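Local coordinates for Glyoxalase/bleomycin resistance protein/dioxygenase (Sphaerobacter thermophilus, PDB 4HC5), which is of unestablished function but belongs to the vicinal oxygen chelate (glyoxalase) superfamily and may act as a dioxygenase, at residues T53-P56 and P57-T61; K95-E99 and R100-F104. All coordinates share one frame; numbering follows the deposited sequence.

Contact 1 (T53-P56 and P57-T61); sequences TVVP and PGAQT
V55 and A59 face each other across a tight reversal of the chain, and V55 CG2 is the branch that does the touching. It lies 3.3 Å from A59 O and 3.6 Å from T61 O, with A59 CB a little further off at 4.2 Å. Because this methyl stands anti to the backbone N, it reaches across to the returning backbone, while CG1 sits between N and the carbonyl carbon. A branched, wholly apolar side chain suits a strand end where V40 and Q62 of the flanking strands also touch it. The reversal is a type II beta turn, P56 to A59, opening the connection between antiparallel neighbours, strands 49-55 and 62-66, in one four-stranded sheet of the vicinal oxygen chelate fold. Its closing bond, A59 N to P56 O, is 3.0 Å long and fairly straight at 161°, the donor tilted somewhat out of the carbonyl plane. P57 supplies the fixed phi wanted at the second position, and G58 the positive phi (79°) of the third. P56 CB meets A59 CB at 4.0 Å, so a small methyl fits beside the proline ring, and A12 of the second subunit packs on both. The outer side is looser: G58 is exposed at the bend, and the CB of Q60 points away from the strand end.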
loop_
_atom_site.group_PDB
_atom_site.type_symbol
_atom_site.label_atom_id
_atom_site.label_comp_id
_atom_site.label_asym_id
_atom_site.label_seq_id
_atom_site.Cartn_x
_atom_site.Cartn_y
_atom_site.Cartn_z
ATOM N N THR A 53 -1.838 0.963 13.008
ATOM C CA THR A 53 -2.141 0.154 11.847
ATOM C C THR A 53 -3.282 -0.852 12.116
ATOM O O THR A 53 -3.560 -1.244 13.246
ATOM C CB THR A 53 -0.947 -0.675 11.292
ATOM O OG1 THR A 53 -0.669 -1.742 12.192
ATOM C CG2 THR A 53 0.341 0.139 11.065
ATOM N N VAL A 54 -3.914 -1.258 11.005
ATOM C CA VAL A 54 -4.983 -2.224 11.002
ATOM C C VAL A 54 -4.713 -3.256 9.871
ATOM O O VAL A 54 -4.016 -2.999 8.913
ATOM C CB VAL A 54 -6.384 -1.568 10.776
ATOM C CG1 VAL A 54 -6.810 -0.780 12.013
ATOM C CG2 VAL A 54 -6.399 -0.685 9.520
ATOM N N VAL A 55 -5.264 -4.465 10.062
ATOM C CA VAL A 55 -5.016 -5.531 9.089
ATOM C C VAL A 55 -6.301 -6.354 8.883
ATOM O O VAL A 55 -7.003 -6.615 9.820
ATOM C CB VAL A 55 -3.856 -6.478 9.548
ATOM C CG1 VAL A 55 -4.239 -7.355 10.753
ATOM C CG2 VAL A 55 -3.320 -7.338 8.419
ATOM N N PRO A 56 -6.557 -6.788 7.638
ATOM C CA PRO A 56 -7.619 -7.768 7.488
ATOM C C PRO A 56 -7.292 -9.038 8.241
ATOM O O PRO A 56 -6.130 -9.446 8.275
ATOM C CB PRO A 56 -7.681 -8.010 5.947
ATOM C CG PRO A 56 -7.093 -6.737 5.361
ATOM C CD PRO A 56 -5.982 -6.375 6.350
ATOM N N PRO A 57 -8.270 -9.657 8.862
ATOM C CA PRO A 57 -7.972 -10.846 9.720
ATOM C C PRO A 57 -7.232 -11.950 8.970
ATOM O O PRO A 57 -7.645 -12.357 7.899
ATOM C CB PRO A 57 -9.340 -11.335 10.171
ATOM C CG PRO A 57 -10.121 -10.086 10.081
ATOM C CD PRO A 57 -9.677 -9.313 8.885
ATOM N N GLY A 58 -6.130 -12.369 9.567
ATOM C CA GLY A 58 -5.278 -13.413 8.959
ATOM C C GLY A 58 -4.322 -13.021 7.832
ATOM O O GLY A 58 -3.556 -13.843 7.330
ATOM N N ALA A 59 -4.372 -11.731 7.413
ATOM C CA ALA A 59 -3.581 -11.247 6.290
ATOM C C ALA A 59 -2.239 -10.707 6.702
ATOM O O ALA A 59 -2.034 -10.351 7.887
ATOM C CB ALA A 59 -4.364 -10.183 5.499
ATOM N N GLN A 60 -1.340 -10.614 5.724
ATOM C CA GLN A 60 0.057 -10.153 6.013
ATOM C C GLN A 60 0.211 -8.594 6.075
ATOM O O GLN A 60 0.577 -8.008 7.101
ATOM C CB GLN A 60 0.977 -10.783 5.050
ATOM C CG GLN A 60 2.414 -10.423 5.181
ATOM C CD GLN A 60 3.266 -11.212 4.203
ATOM O OE1 GLN A 60 3.088 -11.177 2.976
ATOM N NE2 GLN A 60 4.165 -12.039 4.789
ATOM N N THR A 61 -0.135 -7.936 5.002
ATOM C CA THR A 61 0.114 -6.507 4.811
ATOM C C THR A 61 -0.952 -5.676 5.585
ATOM O O THR A 61 -2.155 -5.851 5.378
ATOM C CB THR A 61 0.227 -6.174 3.351
ATOM O OG1 THR A 61 1.276 -6.906 2.744
ATOM C CG2 THR A 61 0.453 -4.674 3.121
#

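Contact 2 (K95-E99 and R100-F104); sequences KTLTE and RGVTF
L97 O accepts a sound hydrogen bond from V102 N, 3.0 Å long at 160°, and a weak one from R100 N, which is also weakly bonded to T96 O. Together with G101 N to T98 O (3.0 Å, the donor above the carbonyl plane), the V102 bond makes the Schellman motif that ends helix 90-99. G101 takes the positive phi, 94°, at a place where a CB would be jammed against the preceding carbonyl oxygen. A water donates to both T98 O and V102 O, bridging helix end and departing chain.

V102 rests its CG2 on L97 CB at 3.9 Å, an apolar pair beside the cap; F30 and F120 also pack on V102. R100 runs back alongside T96, both side chains pointing the same way. Its CG lies beside the backbone N (chi1 -69°) and the chain is extended to NE, which brings the guanidinium under T96 CG2: the methyl stands 3.2 Å above one face, offset toward the rim. The charged end is held further on by NH2 to T34 O, and M10 of the second subunit packs on R100, T96 and L97. At the exposed helix surface K95 and E99 form a long salt bridge. F104 turns back toward the helix, its ring edge-to-face with Y94; L97 CB meets the edge of that ring in its plane, 3.8 Å from F104 CE1.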
loop_
_atom_site.group_PDB
_atom_site.type_symbol
_atom_site.label_atom_id
_atom_site.label_comp_id
_atom_site.label_asym_id
_atom_site.label_seq_id
_atom_site.Cartn_x
_atom_site.Cartn_y
_atom_site.Cartn_z
ATOM N N LYS A 95 -23.799 -6.074 0.714
ATOM C CA LYS A 95 -25.023 -6.084 1.484
ATOM C C LYS A 95 -24.703 -5.633 2.920
ATOM O O LYS A 95 -25.354 -4.709 3.455
ATOM C CB LYS A 95 -25.647 -7.459 1.478
ATOM C CG LYS A 95 -27.008 -7.473 2.173
ATOM C CD LYS A 95 -27.649 -8.793 1.842
ATOM C CE LYS A 95 -27.901 -9.655 3.039
ATOM N NZ LYS A 95 -29.225 -9.291 3.566
ATOM N N THR A 96 -23.759 -6.338 3.577
ATOM C CA THR A 96 -23.546 -6.074 4.998
ATOM C C THR A 96 -22.880 -4.712 5.211
ATOM O O THR A 96 -23.249 -3.952 6.071
ATOM C CB THR A 96 -22.723 -7.171 5.598
ATOM O OG1 THR A 96 -23.478 -8.402 5.408
ATOM C CG2 THR A 96 -22.336 -6.915 7.053
ATOM N N LEU A 97 -21.903 -4.377 4.375
ATOM C CA LEU A 97 -21.288 -3.044 4.522
ATOM C C LEU A 97 -22.269 -1.890 4.269
ATOM O O LEU A 97 -22.238 -0.878 4.945
ATOM C CB LEU A 97 -20.024 -2.865 3.667
ATOM C CG LEU A 97 -18.823 -3.776 4.080
ATOM C CD1 LEU A 97 -17.643 -3.538 3.115
ATOM C CD2 LEU A 97 -18.402 -3.593 5.549
ATOM N N THR A 98 -23.175 -2.074 3.287
ATOM C CA THR A 98 -24.231 -1.063 3.070
ATOM C C THR A 98 -25.121 -0.925 4.333
ATOM O O THR A 98 -25.444 0.166 4.742
ATOM C CB THR A 98 -25.104 -1.422 1.860
ATOM O OG1 THR A 98 -24.279 -1.308 0.698
ATOM C CG2 THR A 98 -26.272 -0.462 1.671
ATOM N N GLU A 99 -25.523 -2.045 4.910
ATOM C CA GLU A 99 -26.313 -2.073 6.186
ATOM C C GLU A 99 -25.610 -1.296 7.334
ATOM O O GLU A 99 -26.209 -0.618 8.111
ATOM C CB GLU A 99 -26.596 -3.497 6.636
ATOM C CG GLU A 99 -27.593 -4.285 5.817
ATOM C CD GLU A 99 -27.683 -5.761 6.229
ATOM O OE1 GLU A 99 -27.087 -6.148 7.275
ATOM O OE2 GLU A 99 -28.352 -6.525 5.479
ATOM N N ARG A 100 -24.263 -1.340 7.294
ATOM C CA ARG A 100 -23.388 -0.770 8.310
ATOM C C ARG A 100 -23.080 0.704 8.034
ATOM O O ARG A 100 -22.372 1.358 8.786
ATOM C CB ARG A 100 -22.098 -1.545 8.484
ATOM C CG ARG A 100 -22.266 -2.905 9.089
ATOM C CD ARG A 100 -20.961 -3.642 9.228
ATOM N NE ARG A 100 -21.121 -4.995 9.692
ATOM C CZ ARG A 100 -20.163 -5.870 9.783
ATOM N NH1 ARG A 100 -20.451 -7.073 10.222
ATOM N NH2 ARG A 100 -18.923 -5.523 9.474
ATOM N N GLY A 101 -23.625 1.177 6.930
ATOM C CA GLY A 101 -23.537 2.611 6.531
ATOM C C GLY A 101 -22.437 3.041 5.599
ATOM O O GLY A 101 -22.196 4.220 5.385
ATOM N N VAL A 102 -21.793 2.052 4.993
ATOM C CA VAL A 102 -20.726 2.369 4.023
ATOM C C VAL A 102 -21.344 2.883 2.752
ATOM O O VAL A 102 -22.326 2.361 2.213
ATOM C CB VAL A 102 -19.835 1.135 3.739
ATOM C CG1 VAL A 102 -18.774 1.410 2.705
ATOM C CG2 VAL A 102 -19.147 0.691 5.072
ATOM N N THR A 103 -20.632 3.846 2.200
ATOM C CA THR A 103 -20.920 4.453 0.875
ATOM C C THR A 103 -20.240 3.768 -0.250
ATOM O O THR A 103 -19.025 3.824 -0.317
ATOM C CB THR A 103 -20.497 5.972 0.850
ATOM O OG1 THR A 103 -21.207 6.647 1.903
ATOM C CG2 THR A 103 -20.848 6.629 -0.437
ATOM N N PHE A 104 -21.017 3.124 -1.098
ATOM C CA PHE A 104 -20.523 2.512 -2.351
ATOM C C PHE A 104 -20.923 3.375 -3.524
ATOM O O PHE A 104 -21.953 4.102 -3.480
ATOM C CB PHE A 104 -21.149 1.153 -2.587
ATOM C CG PHE A 104 -20.661 0.087 -1.692
ATOM C CD1 PHE A 104 -21.189 -0.175 -0.443
ATOM C CD2 PHE A 104 -19.586 -0.699 -2.113
ATOM C CE1 PHE A 104 -20.659 -1.123 0.363
ATOM C CE2 PHE A 104 -19.070 -1.690 -1.298
ATOM C CZ PHE A 104 -19.597 -1.899 -0.045
HETATM O O HOH W 1 -24.857 2.537 3.365
#

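Both contacts reverse the chain beside a four-stranded sheet, but they join different elements: contact 1 begins the connection between two strands of one sheet, whereas contact 2 takes a helix into an outermost strand of the other. Their centres are 21 Å apart and they do not touch. Contact 1 lies nearer the centre of the chain, with V55 and P56 buried, and relies on prolines, small residues and one turn bond. Contact 2, further out, buries L97 and V102 but leaves several residues exposed, and adds a charged pair, an arginine whose guanidinium lies against a threonine methyl, and a bridging water. Each uses a glycine with positive phi, and both meet the N-terminal segment of the second subunit.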